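L-threonine-O-3-phosphate decarboxylase (Porphyromonas gingivalis, PDB 3FKD) probably acts as a pyridoxal 5'-phosphate-dependent lyase of the class I and II aminotransferase family, decarboxylating L-threonine O-3-phosphate. Local coordinates at residues A[23-28]-A[246-251]; A[34-39]-A[236-241]; A[120-125]-A[152-157]. All blocks are in the same frame, centred on the assembly; numbering follows the deposited sequence.

Contact 1 of 3, residues A[23-28]-A[246-251]; sequences TVWTDG and FTLPIR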
ATOM      1  N   THR A  23     -13.723   6.978 -13.227  1.00 17.97           N
ATOM      2  CA  THR A  23     -13.178   6.511 -14.472  1.00 18.51           C
ATOM      3  C   THR A  23     -12.874   5.031 -14.355  1.00 20.01           C
ATOM      4  O   THR A  23     -11.999   4.528 -15.026  1.00 20.72           O
ATOM      5  CB  THR A  23     -11.906   7.273 -14.870  1.00 20.23           C
ATOM      6  OG1 THR A  23     -10.932   7.171 -13.829  1.00 19.61           O
ATOM      7  CG2 THR A  23     -12.226   8.764 -15.144  1.00 20.54           C
ATOM      8  N   VAL A  24     -13.599   4.334 -13.491  1.00 20.42           N
ATOM      9  CA  VAL A  24     -13.497   2.883 -13.395  1.00 19.37           C
ATOM     10  C   VAL A  24     -14.548   2.151 -14.259  1.00 19.48           C
ATOM     11  O   VAL A  24     -15.728   2.439 -14.186  1.00 20.44           O
ATOM     12  CB  VAL A  24     -13.597   2.438 -11.909  1.00 18.78           C
ATOM     13  CG1 VAL A  24     -13.595   0.926 -11.777  1.00 17.07           C
ATOM     14  CG2 VAL A  24     -12.455   3.086 -11.081  1.00 18.73           C
ATOM     15  N   TRP A  25     -14.108   1.199 -15.075  1.00 20.72           N
ATOM     16  CA  TRP A  25     -15.037   0.277 -15.732  1.00 21.85           C
ATOM     17  C   TRP A  25     -15.764  -0.621 -14.723  1.00 21.37           C
ATOM     18  O   TRP A  25     -15.203  -1.541 -14.164  1.00 19.62           O
ATOM     19  CB  TRP A  25     -14.359  -0.544 -16.837  1.00 21.29           C
ATOM     20  CG  TRP A  25     -15.207  -1.683 -17.333  1.00 23.50           C
ATOM     21  CD1 TRP A  25     -14.928  -3.015 -17.219  1.00 23.23           C
ATOM     22  CD2 TRP A  25     -16.482  -1.598 -17.994  1.00 23.47           C
ATOM     23  NE1 TRP A  25     -15.928  -3.761 -17.772  1.00 24.86           N
ATOM     24  CE2 TRP A  25     -16.899  -2.928 -18.261  1.00 24.78           C
ATOM     25  CE3 TRP A  25     -17.296  -0.538 -18.402  1.00 23.05           C
ATOM     26  CZ2 TRP A  25     -18.113  -3.232 -18.896  1.00 23.84           C
ATOM     27  CZ3 TRP A  25     -18.508  -0.833 -19.046  1.00 25.13           C
ATOM     28  CH2 TRP A  25     -18.904  -2.177 -19.286  1.00 26.16           C
ATOM     29  N   THR A  26     -17.053  -0.356 -14.545  1.00 24.42           N
ATOM     30  CA  THR A  26     -17.822  -0.902 -13.417  1.00 24.16           C
ATOM     31  C   THR A  26     -18.754  -2.094 -13.732  1.00 25.29           C
ATOM     32  O   THR A  26     -19.166  -2.827 -12.840  1.00 23.18           O
ATOM     33  CB  THR A  26     -18.556   0.266 -12.737  1.00 22.50           C
ATOM     34  OG1 THR A  26     -17.748   0.744 -11.644  1.00 22.79           O
ATOM     35  CG2 THR A  26     -19.931  -0.094 -12.275  1.00 22.72           C
ATOM     36  N   ASP A  27     -19.058  -2.282 -15.008  1.00 26.45           N
ATOM     37  CA  ASP A  27     -20.056  -3.252 -15.424  1.00 28.18           C
ATOM     38  C   ASP A  27     -19.453  -4.612 -15.792  1.00 27.68           C
ATOM     39  O   ASP A  27     -20.130  -5.425 -16.392  1.00 28.62           O
ATOM     40  CB  ASP A  27     -20.885  -2.700 -16.601  1.00 28.81           C
ATOM     41  CG  ASP A  27     -22.326  -2.373 -16.214  1.00 33.55           C
ATOM     42  OD1 ASP A  27     -22.569  -2.183 -15.017  1.00 35.22           O
ATOM     43  OD2 ASP A  27     -23.222  -2.309 -17.096  1.00 35.75           O
ATOM     44  N   GLY A  28     -18.194  -4.854 -15.433  1.00 27.04           N
ATOM     45  CA  GLY A  28     -17.546  -6.124 -15.721  1.00 27.75           C
ATOM     46  C   GLY A  28     -18.226  -7.303 -15.031  1.00 32.40           C
ATOM     47  O   GLY A  28     -18.962  -7.117 -14.079  1.00 29.75           O
ATOM     48  N   PHE A 246     -12.026 -11.141 -18.796  1.00 21.96           N
ATOM     49  CA  PHE A 246     -11.886  -9.816 -18.259  1.00 25.52           C
ATOM     50  C   PHE A 246     -11.671  -8.775 -19.336  1.00 23.70           C
ATOM     51  O   PHE A 246     -11.352  -7.646 -19.047  1.00 23.54           O
ATOM     52  CB  PHE A 246     -10.835  -9.782 -17.135  1.00 22.89           C
ATOM     53  CG  PHE A 246     -11.246 -10.580 -15.931  1.00 23.41           C
ATOM     54  CD1 PHE A 246     -12.181 -10.075 -15.040  1.00 24.19           C
ATOM     55  CD2 PHE A 246     -10.724 -11.859 -15.707  1.00 23.08           C
ATOM     56  CE1 PHE A 246     -12.574 -10.823 -13.938  1.00 24.92           C
ATOM     57  CE2 PHE A 246     -11.113 -12.591 -14.617  1.00 22.58           C
ATOM     58  CZ  PHE A 246     -12.033 -12.068 -13.726  1.00 23.42           C
ATOM     59  N   THR A 247     -11.854  -9.197 -20.578  1.00 24.53           N
ATOM     60  CA  THR A 247     -11.843  -8.297 -21.728  1.00 26.92           C
ATOM     61  C   THR A 247     -13.020  -7.305 -21.682  1.00 26.52           C
ATOM     62  O   THR A 247     -14.156  -7.666 -21.372  1.00 27.30           O
ATOM     63  CB  THR A 247     -11.902  -9.101 -23.009  1.00 26.63           C
ATOM     64  OG1 THR A 247     -10.638  -9.756 -23.184  1.00 24.41           O
ATOM     65  CG2 THR A 247     -12.263  -8.203 -24.228  1.00 23.13           C
ATOM     66  N   LEU A 248     -12.735  -6.056 -21.981  1.00 22.86           N
ATOM     67  CA  LEU A 248     -13.702  -4.992 -21.749  1.00 25.77           C
ATOM     68  C   LEU A 248     -14.480  -4.701 -23.030  1.00 23.83           C
ATOM     69  O   LEU A 248     -13.879  -4.633 -24.099  1.00 24.87           O
ATOM     70  CB  LEU A 248     -12.925  -3.745 -21.296  1.00 25.57           C
ATOM     71  CG  LEU A 248     -13.558  -2.509 -20.685  1.00 24.36           C
ATOM     72  CD1 LEU A 248     -12.391  -1.601 -20.381  1.00 24.32           C
ATOM     73  CD2 LEU A 248     -14.560  -1.827 -21.645  1.00 23.97           C
ATOM     74  N   PRO A 249     -15.808  -4.521 -22.942  1.00 23.06           N
ATOM     75  CA  PRO A 249     -16.559  -4.284 -24.186  1.00 24.45           C
ATOM     76  C   PRO A 249     -16.411  -2.844 -24.631  1.00 25.98           C
ATOM     77  O   PRO A 249     -17.327  -2.041 -24.416  1.00 28.38           O
ATOM     78  CB  PRO A 249     -18.020  -4.554 -23.784  1.00 25.24           C
ATOM     79  CG  PRO A 249     -18.050  -4.587 -22.284  1.00 22.81           C
ATOM     80  CD  PRO A 249     -16.650  -4.317 -21.760  1.00 25.16           C
ATOM     81  N   ILE A 250     -15.275  -2.518 -25.236  1.00 26.36           N
ATOM     82  CA  ILE A 250     -14.944  -1.139 -25.520  1.00 26.60           C
ATOM     83  C   ILE A 250     -15.718  -0.520 -26.701  1.00 28.08           C
ATOM     84  O   ILE A 250     -15.990   0.674 -26.667  1.00 26.98           O
ATOM     85  CB  ILE A 250     -13.429  -0.906 -25.683  1.00 25.75           C
ATOM     86  CG1 ILE A 250     -13.138   0.603 -25.712  1.00 26.36           C
ATOM     87  CG2 ILE A 250     -12.904  -1.588 -26.931  1.00 25.74           C
ATOM     88  CD1 ILE A 250     -13.720   1.356 -24.562  1.00 22.59           C
ATOM     89  N   ARG A 251     -16.082  -1.303 -27.720  1.00 27.65           N
ATOM     90  CA  ARG A 251     -16.843  -0.729 -28.835  1.00 31.22           C
ATOM     91  C   ARG A 251     -18.217  -0.322 -28.360  1.00 29.08           C
ATOM     92  O   ARG A 251     -18.665   0.801 -28.577  1.00 27.52           O
ATOM     93  CB  ARG A 251     -16.971  -1.677 -30.020  1.00 33.57           C
ATOM     94  CG  ARG A 251     -15.671  -1.895 -30.716  1.00 39.04           C
ATOM     95  CD  ARG A 251     -15.832  -2.059 -32.213  1.00 44.75           C
ATOM     96  NE  ARG A 251     -14.631  -1.578 -32.896  1.00 54.19           N
ATOM     97  CZ  ARG A 251     -13.420  -2.132 -32.776  1.00 55.74           C
ATOM     98  NH1 ARG A 251     -13.239  -3.214 -32.005  1.00 49.40           N
ATOM     99  NH2 ARG A 251     -12.388  -1.596 -33.431  1.00 52.61           N
TER
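Trp25 lays its indole against Leu248 and Pro249, and these three side chains make up the whole contact, which buries 152 Å² in all. The main interaction is a CH-pi contact: Leu248 CG stands 3.8 Å from the centroid of the five-membered ring of Trp25, only 10° off the ring normal. Its two branches spread from there, CD2 passing over the middle of the indole at 4.1 Å from Trp25 CD2, while CD1 heads back toward Trp25 CB. With chi1 at 168°, the indole swings out opposite the backbone nitrogen of Trp25 and reaches across to the segment 246-251.

The second interaction is apolar packing by the proline. Pro249 CD comes to 3.4 Å from Trp25 CZ2 and Pro249 CG to 3.6 Å from the same carbon, at a slant to the benzo ring. The consecutive residues Leu248 and Pro249 thus both meet one indole. Pro249 is also the centre of an inverse gamma turn, closed by a weak bond of 2.8 Å from Ile250 N to Leu248 O. On the other face of Trp25 its own chain folds back, with Gly28 N 3.1 Å above the ring plane of Trp25, so the indole is sandwiched between Leu248 and its own backbone.

Trp253 of helix 250-266 also meets the Trp25 ring, and Pro249 is the N-cap of that helix. The backbone of Trp25 is hydrogen-bonded to His197 in helix 196-199, and through Leu248 and Pro249 the contact joins the loop between strand 18-19 and helix 31-39 to the start of helix 250-266.

Contact 2 of 3, residues A[34-39]-A[236-241]; sequences EKHLVE and AKFILI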
ATOM      1  N   GLU A  34     -14.695 -12.834  -7.911  1.00 29.34           N
ATOM      2  CA  GLU A  34     -15.021 -12.759  -6.491  1.00 27.24           C
ATOM      3  C   GLU A  34     -15.191 -14.122  -5.816  1.00 25.27           C
ATOM      4  O   GLU A  34     -14.809 -14.295  -4.690  1.00 24.58           O
ATOM      5  CB  GLU A  34     -16.256 -11.884  -6.276  1.00 28.19           C
ATOM      6  CG  GLU A  34     -15.964 -10.417  -6.495  1.00 33.20           C
ATOM      7  CD  GLU A  34     -17.151  -9.534  -6.191  1.00 34.37           C
ATOM      8  OE1 GLU A  34     -18.261 -10.098  -6.021  1.00 37.73           O
ATOM      9  OE2 GLU A  34     -16.972  -8.299  -6.124  1.00 30.00           O
ATOM     10  N   LYS A  35     -15.810 -15.071  -6.495  1.00 26.64           N
ATOM     11  CA  LYS A  35     -15.833 -16.422  -6.020  1.00 27.23           C
ATOM     12  C   LYS A  35     -14.400 -16.919  -5.798  1.00 26.28           C
ATOM     13  O   LYS A  35     -14.124 -17.553  -4.775  1.00 27.29           O
ATOM     14  CB  LYS A  35     -16.584 -17.325  -7.004  1.00 31.00           C
ATOM     15  CG  LYS A  35     -16.549 -18.801  -6.629  1.00 32.33           C
ATOM     16  CD  LYS A  35     -16.821 -18.974  -5.130  1.00 34.01           C
ATOM     17  CE  LYS A  35     -17.739 -20.171  -4.869  1.00 40.81           C
ATOM     18  NZ  LYS A  35     -18.965 -20.139  -5.745  1.00 43.00           N
ATOM     19  N   HIS A  36     -13.496 -16.625  -6.733  1.00 23.37           N
ATOM     20  CA  HIS A  36     -12.084 -17.011  -6.591  1.00 26.01           C
ATOM     21  C   HIS A  36     -11.392 -16.491  -5.297  1.00 25.24           C
ATOM     22  O   HIS A  36     -10.694 -17.233  -4.633  1.00 26.89           O
ATOM     23  CB  HIS A  36     -11.260 -16.663  -7.848  1.00 24.58           C
ATOM     24  CG  HIS A  36      -9.849 -17.170  -7.804  1.00 25.18           C
ATOM     25  ND1 HIS A  36      -9.522 -18.490  -8.044  1.00 25.10           N
ATOM     26  CD2 HIS A  36      -8.680 -16.539  -7.530  1.00 26.52           C
ATOM     27  CE1 HIS A  36      -8.214 -18.652  -7.930  1.00 25.48           C
ATOM     28  NE2 HIS A  36      -7.680 -17.482  -7.623  1.00 29.65           N
ATOM     29  N   LEU A  37     -11.595 -15.235  -4.936  1.00 24.43           N
ATOM     30  CA  LEU A  37     -11.056 -14.716  -3.683  1.00 26.26           C
ATOM     31  C   LEU A  37     -11.657 -15.368  -2.433  1.00 25.49           C
ATOM     32  O   LEU A  37     -11.012 -15.456  -1.373  1.00 23.03           O
ATOM     33  CB  LEU A  37     -11.266 -13.205  -3.605  1.00 24.49           C
ATOM     34  CG  LEU A  37     -10.620 -12.466  -4.768  1.00 26.51           C
ATOM     35  CD1 LEU A  37     -11.076 -10.984  -4.748  1.00 24.73           C
ATOM     36  CD2 LEU A  37      -9.087 -12.652  -4.871  1.00 19.40           C
ATOM     37  N   VAL A  38     -12.911 -15.787  -2.552  1.00 25.69           N
ATOM     38  CA  VAL A  38     -13.614 -16.409  -1.446  1.00 25.33           C
ATOM     39  C   VAL A  38     -12.973 -17.778  -1.206  1.00 25.32           C
ATOM     40  O   VAL A  38     -12.749 -18.217  -0.066  1.00 24.02           O
ATOM     41  CB  VAL A  38     -15.121 -16.504  -1.771  1.00 26.60           C
ATOM     42  CG1 VAL A  38     -15.848 -17.303  -0.718  1.00 25.43           C
ATOM     43  CG2 VAL A  38     -15.713 -15.092  -1.890  1.00 24.51           C
ATOM     44  N   GLU A  39     -12.638 -18.430  -2.307  1.00 25.84           N
ATOM     45  CA  GLU A  39     -11.985 -19.731  -2.247  1.00 28.13           C
ATOM     46  C   GLU A  39     -10.561 -19.667  -1.659  1.00 27.54           C
ATOM     47  O   GLU A  39     -10.154 -20.559  -0.896  1.00 29.20           O
ATOM     48  CB  GLU A  39     -12.031 -20.404  -3.629  1.00 28.07           C
ATOM     49  CG  GLU A  39     -13.444 -20.880  -4.011  1.00 31.46           C
ATOM     50  CD  GLU A  39     -13.571 -21.318  -5.453  1.00 32.31           C
ATOM     51  OE1 GLU A  39     -12.549 -21.293  -6.168  1.00 34.31           O
ATOM     52  OE2 GLU A  39     -14.694 -21.673  -5.878  1.00 32.35           O
ATOM     53  N   ALA A 236      -5.146 -10.435  -9.288  1.00 21.06           N
ATOM     54  CA  ALA A 236      -4.375 -10.206 -10.508  1.00 21.34           C
ATOM     55  C   ALA A 236      -4.014 -11.491 -11.249  1.00 21.21           C
ATOM     56  O   ALA A 236      -4.134 -11.545 -12.477  1.00 22.21           O
ATOM     57  CB  ALA A 236      -3.111  -9.363 -10.228  1.00 17.61           C
ATOM     58  N   LYS A 237      -3.552 -12.493 -10.505  1.00 20.54           N
ATOM     59  CA  LYS A 237      -3.228 -13.806 -11.062  1.00 23.40           C
ATOM     60  C   LYS A 237      -4.413 -14.405 -11.829  1.00 24.15           C
ATOM     61  O   LYS A 237      -4.256 -14.948 -12.921  1.00 26.37           O
ATOM     62  CB  LYS A 237      -2.795 -14.761  -9.940  1.00 24.28           C
ATOM     63  CG  LYS A 237      -1.312 -14.803  -9.742  1.00 23.35           C
ATOM     64  CD  LYS A 237      -0.941 -15.443  -8.423  1.00 27.63           C
ATOM     65  CE  LYS A 237       0.567 -15.292  -8.133  1.00 26.76           C
ATOM     66  NZ  LYS A 237       0.958 -15.772  -6.800  1.00 30.75           N
ATOM     67  N   PHE A 238      -5.599 -14.292 -11.240  1.00 24.59           N
ATOM     68  CA  PHE A 238      -6.851 -14.721 -11.858  1.00 24.35           C
ATOM     69  C   PHE A 238      -7.210 -13.949 -13.155  1.00 24.02           C
ATOM     70  O   PHE A 238      -7.496 -14.549 -14.188  1.00 21.71           O
ATOM     71  CB  PHE A 238      -7.992 -14.623 -10.843  1.00 23.28           C
ATOM     72  CG  PHE A 238      -9.203 -15.402 -11.240  1.00 24.96           C
ATOM     73  CD1 PHE A 238     -10.325 -14.765 -11.720  1.00 25.18           C
ATOM     74  CD2 PHE A 238      -9.215 -16.773 -11.153  1.00 23.98           C
ATOM     75  CE1 PHE A 238     -11.439 -15.486 -12.084  1.00 25.70           C
ATOM     76  CE2 PHE A 238     -10.319 -17.486 -11.528  1.00 25.02           C
ATOM     77  CZ  PHE A 238     -11.427 -16.846 -11.989  1.00 26.26           C
ATOM     78  N   ILE A 239      -7.192 -12.621 -13.092  1.00 23.58           N
ATOM     79  CA  ILE A 239      -7.395 -11.822 -14.307  1.00 23.92           C
ATOM     80  C   ILE A 239      -6.425 -12.219 -15.449  1.00 23.86           C
ATOM     81  O   ILE A 239      -6.847 -12.355 -16.609  1.00 22.24           O
ATOM     82  CB  ILE A 239      -7.319 -10.311 -14.008  1.00 21.49           C
ATOM     83  CG1 ILE A 239      -8.530  -9.902 -13.146  1.00 22.56           C
ATOM     84  CG2 ILE A 239      -7.172  -9.484 -15.319  1.00 18.00           C
ATOM     85  CD1 ILE A 239      -8.296  -8.677 -12.223  1.00 18.32           C
ATOM     86  N   LEU A 240      -5.146 -12.402 -15.116  1.00 21.78           N
ATOM     87  CA  LEU A 240      -4.141 -12.780 -16.107  1.00 23.32           C
ATOM     88  C   LEU A 240      -4.389 -14.127 -16.789  1.00 24.45           C
ATOM     89  O   LEU A 240      -4.073 -14.279 -17.959  1.00 24.59           O
ATOM     90  CB  LEU A 240      -2.743 -12.800 -15.503  1.00 24.20           C
ATOM     91  CG  LEU A 240      -2.106 -11.428 -15.412  1.00 25.48           C
ATOM     92  CD1 LEU A 240      -0.747 -11.528 -14.727  1.00 23.68           C
ATOM     93  CD2 LEU A 240      -1.989 -10.888 -16.801  1.00 23.82           C
ATOM     94  N   ILE A 241      -4.929 -15.094 -16.047  1.00 25.38           N
ATOM     95  CA  ILE A 241      -5.178 -16.454 -16.543  1.00 24.46           C
ATOM     96  C   ILE A 241      -6.424 -16.500 -17.457  1.00 27.08           C
ATOM     97  O   ILE A 241      -6.601 -17.415 -18.269  1.00 30.02           O
ATOM     98  CB  ILE A 241      -5.299 -17.427 -15.348  1.00 24.66           C
ATOM     99  CG1 ILE A 241      -3.926 -17.648 -14.721  1.00 30.29           C
ATOM    100  CG2 ILE A 241      -5.829 -18.775 -15.751  1.00 29.21           C
ATOM    101  CD1 ILE A 241      -3.942 -18.512 -13.405  1.00 31.49           C
TER
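Chi1 of -174° in His36 and of -163° in Phe238 extends both side chains away from their backbone nitrogens, and each helix thereby sends one ring toward the other helix. There the rings form an offset stack, with centroids of the His36 and Phe238 rings 4.4 Å apart and planes inclined by 21°. The displacement can be seen in the atoms: Phe238 CD2 sits over the middle of the imidazole, 3.4 Å from His36 CG, whereas the far side of the phenyl ring runs on beyond it. The histidine methylene also lies over the phenyl face, His36 CB being 3.9 Å from the Phe238 centroid in a CH-pi contact. Across 34-39 and 236-241 the contact is made by His36 and Phe238, whose CA atoms are 7.8 Å apart; beside it Leu37 packs on Glu234 and Ala235 of helix 230-241.

A weak hydrogen bond between His36 NE2 and Glu234 OE2 gives the imidazole a second hold on the same helix and may help to set its tilt. Helix 31-39 thus rests on helix 230-241, which also meets helix 53-62 through Lys237 and Leu240, while Glu34 forms a salt bridge to Arg45 of the second subunit.

Contact 3 of 3, residues A[120-125]-A[152-157]; sequences EDIGEA and LRLLND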
ATOM      1  N   GLU A 120      -3.017  20.882 -26.728  1.00 38.62           N
ATOM      2  CA  GLU A 120      -2.121  21.544 -27.641  1.00 39.43           C
ATOM      3  C   GLU A 120      -1.057  20.475 -27.810  1.00 40.73           C
ATOM      4  O   GLU A 120      -0.996  19.528 -27.022  1.00 39.03           O
ATOM      5  CB  GLU A 120      -1.658  22.860 -27.027  1.00 38.24           C
ATOM      6  CG  GLU A 120      -2.887  23.566 -26.372  1.00 40.16           C
ATOM      7  CD  GLU A 120      -2.698  25.056 -26.084  1.00 48.36           C
ATOM      8  OE1 GLU A 120      -1.580  25.573 -26.349  1.00 48.99           O
ATOM      9  OE2 GLU A 120      -3.668  25.699 -25.577  1.00 42.76           O
ATOM     10  N   ASP A 121      -0.292  20.543 -28.885  1.00 42.09           N
ATOM     11  CA  ASP A 121       0.474  19.376 -29.272  1.00 41.67           C
ATOM     12  C   ASP A 121       1.694  19.297 -28.387  1.00 45.51           C
ATOM     13  O   ASP A 121       2.559  20.172 -28.440  1.00 45.05           O
ATOM     14  CB  ASP A 121       0.882  19.462 -30.736  1.00 45.09           C
ATOM     15  CG  ASP A 121       1.693  18.273 -31.190  1.00 45.70           C
ATOM     16  OD1 ASP A 121       1.861  17.328 -30.392  1.00 46.94           O
ATOM     17  OD2 ASP A 121       2.167  18.283 -32.348  1.00 45.05           O
ATOM     18  N   ILE A 122       1.757  18.255 -27.564  1.00 41.09           N
ATOM     19  CA  ILE A 122       2.880  18.090 -26.676  1.00 41.51           C
ATOM     20  C   ILE A 122       4.185  17.860 -27.445  1.00 41.91           C
ATOM     21  O   ILE A 122       5.282  18.102 -26.927  1.00 37.53           O
ATOM     22  CB  ILE A 122       2.598  16.977 -25.672  1.00 44.02           C
ATOM     23  CG1 ILE A 122       1.943  15.795 -26.381  1.00 45.28           C
ATOM     24  CG2 ILE A 122       1.621  17.484 -24.609  1.00 44.59           C
ATOM     25  CD1 ILE A 122       2.875  15.008 -27.271  1.00 45.27           C
ATOM     26  N   GLY A 123       4.054  17.423 -28.696  1.00 42.70           N
ATOM     27  CA  GLY A 123       5.208  17.099 -29.521  1.00 42.46           C
ATOM     28  C   GLY A 123       6.057  18.320 -29.800  1.00 43.27           C
ATOM     29  O   GLY A 123       7.118  18.243 -30.414  1.00 44.87           O
ATOM     30  N   GLU A 124       5.596  19.444 -29.277  1.00 42.71           N
ATOM     31  CA  GLU A 124       6.013  20.751 -29.707  1.00 42.69           C
ATOM     32  C   GLU A 124       6.095  21.656 -28.471  1.00 42.61           C
ATOM     33  O   GLU A 124       6.029  22.873 -28.557  1.00 44.13           O
ATOM     34  CB  GLU A 124       4.949  21.216 -30.692  1.00 49.08           C
ATOM     35  CG  GLU A 124       5.124  22.513 -31.369  1.00 48.22           C
ATOM     36  CD  GLU A 124       3.780  23.129 -31.511  1.00 54.09           C
ATOM     37  OE1 GLU A 124       2.934  22.755 -30.669  1.00 50.72           O
ATOM     38  OE2 GLU A 124       3.549  23.951 -32.437  1.00 62.24           O
ATOM     39  N   ALA A 125       6.249  21.024 -27.313  1.00 42.44           N
ATOM     40  CA  ALA A 125       6.531  21.708 -26.066  1.00 40.01           C
ATOM     41  C   ALA A 125       8.043  21.822 -25.899  1.00 41.66           C
ATOM     42  O   ALA A 125       8.807  21.376 -26.764  1.00 43.16           O
ATOM     43  CB  ALA A 125       5.934  20.948 -24.909  1.00 39.30           C
ATOM     44  N   LEU A 152       5.692   7.572 -30.293  1.00 40.13           N
ATOM     45  CA  LEU A 152       6.998   7.065 -30.765  1.00 41.65           C
ATOM     46  C   LEU A 152       8.003   8.135 -31.261  1.00 40.79           C
ATOM     47  O   LEU A 152       9.210   7.991 -31.092  1.00 39.66           O
ATOM     48  CB  LEU A 152       6.833   5.961 -31.820  1.00 38.21           C
ATOM     49  CG  LEU A 152       6.104   4.748 -31.268  1.00 40.18           C
ATOM     50  CD1 LEU A 152       5.702   3.750 -32.337  1.00 35.72           C
ATOM     51  CD2 LEU A 152       6.999   4.098 -30.194  1.00 40.95           C
ATOM     52  N   ARG A 153       7.529   9.206 -31.876  1.00 42.30           N
ATOM     53  CA  ARG A 153       8.489  10.189 -32.343  1.00 42.91           C
ATOM     54  C   ARG A 153       8.969  11.046 -31.191  1.00 43.85           C
ATOM     55  O   ARG A 153      10.104  11.502 -31.205  1.00 44.09           O
ATOM     56  CB  ARG A 153       7.992  11.006 -33.542  1.00 47.94           C
ATOM     57  CG  ARG A 153       6.992  12.143 -33.274  1.00 50.89           C
ATOM     58  CD  ARG A 153       6.081  12.258 -34.500  1.00 53.56           C
ATOM     59  NE  ARG A 153       6.111  10.971 -35.206  1.00 55.15           N
ATOM     60  CZ  ARG A 153       6.364  10.816 -36.505  1.00 57.54           C
ATOM     61  NH1 ARG A 153       6.557  11.882 -37.280  1.00 60.03           N
ATOM     62  NH2 ARG A 153       6.400   9.597 -37.031  1.00 52.47           N
ATOM     63  N   LEU A 154       8.132  11.220 -30.169  1.00 42.83           N
ATOM     64  CA  LEU A 154       8.580  11.879 -28.938  1.00 41.25           C
ATOM     65  C   LEU A 154       9.708  11.098 -28.211  1.00 40.93           C
ATOM     66  O   LEU A 154      10.700  11.675 -27.756  1.00 39.70           O
ATOM     67  CB  LEU A 154       7.411  12.050 -27.974  1.00 38.95           C
ATOM     68  CG  LEU A 154       6.171  12.805 -28.386  1.00 39.68           C
ATOM     69  CD1 LEU A 154       4.998  12.287 -27.602  1.00 37.39           C
ATOM     70  CD2 LEU A 154       6.389  14.286 -28.123  1.00 42.08           C
ATOM     71  N   LEU A 155       9.511   9.793 -28.061  1.00 39.34           N
ATOM     72  CA  LEU A 155      10.496   8.926 -27.452  1.00 38.20           C
ATOM     73  C   LEU A 155      11.785   9.052 -28.219  1.00 38.27           C
ATOM     74  O   LEU A 155      12.861   9.165 -27.643  1.00 38.63           O
ATOM     75  CB  LEU A 155      10.026   7.463 -27.496  1.00 39.06           C
ATOM     76  CG  LEU A 155       9.075   6.886 -26.430  1.00 36.09           C
ATOM     77  CD1 LEU A 155       9.060   7.719 -25.166  1.00 34.93           C
ATOM     78  CD2 LEU A 155       7.695   6.741 -26.950  1.00 36.22           C
ATOM     79  N   ASN A 156      11.662   9.031 -29.539  1.00 40.24           N
ATOM     80  CA  ASN A 156      12.813   9.113 -30.425  1.00 41.49           C
ATOM     81  C   ASN A 156      13.466  10.499 -30.496  1.00 43.25           C
ATOM     82  O   ASN A 156      14.697  10.604 -30.508  1.00 44.04           O
ATOM     83  CB  ASN A 156      12.433   8.620 -31.814  1.00 41.40           C
ATOM     84  CG  ASN A 156      12.072   7.134 -31.821  1.00 44.31           C
ATOM     85  OD1 ASN A 156      11.142   6.715 -32.510  1.00 42.31           O
ATOM     86  ND2 ASN A 156      12.808   6.336 -31.041  1.00 42.64           N
ATOM     87  N   ASP A 157      12.650  11.553 -30.523  1.00 41.52           N
ATOM     88  CA  ASP A 157      13.158  12.920 -30.661  1.00 42.29           C
ATOM     89  C   ASP A 157      13.785  13.443 -29.394  1.00 40.91           C
ATOM     90  O   ASP A 157      14.682  14.274 -29.466  1.00 42.40           O
ATOM     91  CB  ASP A 157      12.069  13.901 -31.143  1.00 42.98           C
ATOM     92  CG  ASP A 157      11.560  13.561 -32.521  1.00 45.13           C
ATOM     93  OD1 ASP A 157      12.387  13.092 -33.342  1.00 44.22           O
ATOM     94  OD2 ASP A 157      10.340  13.742 -32.776  1.00 48.95           O
TER
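Backbone stands in for a side chain here: Leu154 presses CD2 against the bare CA of Gly123 at 3.4 Å, and the CA atoms of the two residues are only 6.2 Å apart. Gly123 lies in the 3-10 turn 122-123 and presents its CA to Leu154.

Beside it, Ile122 supplies the side-chain half of the contact. Its CG1 is placed between the backbone nitrogen and the carbonyl carbon (chi1 43°), and CD1 at the end of that branch turns to the helix. Ile122 CD1 meets Leu154 CD1 at 3.5 Å and Leu154 CD2 at 3.7 Å, so the terminal methyl is held by both branches of the leucine, with the two side chains crossing at roughly a right angle. Leu154 is therefore split between two partners: CD1 faces Ile122, and CD2 touches both Ile122 and Gly123.

An Asx turn helps to shape the loop. Gly123 N donates to Asp121 OD1 over 2.8 Å with an angle of 156° at the hydrogen, and it approaches from well above the carboxylate plane, 62° out of it. A bond of 3.1 Å from Ala125 N to Ile122 O closes the next turn, and Tyr116 OH binds Asp121 O, joining the loop to strand 112-117. Helix 148-157, which carries Leu154, is the helix of a beta-alpha-beta crossover between the parallel neighbours 132-136 and 162-166 and packs on Phe163 of the latter.

Chemically, the interface between the segments is apolar, and the polar bonds lie beside it, within the loop and to Tyr116. Asp121 OD1 also lies near Glu150 OE2, a proximity of like charges that would probably raise the proton affinity of one of the carboxylates, while the Gly123 amide may offset part of the charge on Asp121.

In the fold
Contacts 1 and 2 are neighbours, their centres 17 Å apart, and they share an aromatic junction: Phe246 CE2 of contact 1 lies 3.7 Å from Phe238 CD1 of contact 2. Contact 3 is remote, its centre 30 Å from that of contact 1 and 39 Å from that of contact 2; contacts 2 and 3 lie on opposite sides of the chain's centre. The loops are nested, contact 3 inside contact 2 and contact 2 inside contact 1. Contact 1 probably lies nearest the cofactor region, because its neighbour His197 occupies, by sequence motif, the position where relatives usually carry the pyridoxal phosphate lysine. Contact 3 instead joins the loop after edge strand 112-117 to a helix packing on inner strand 162-166.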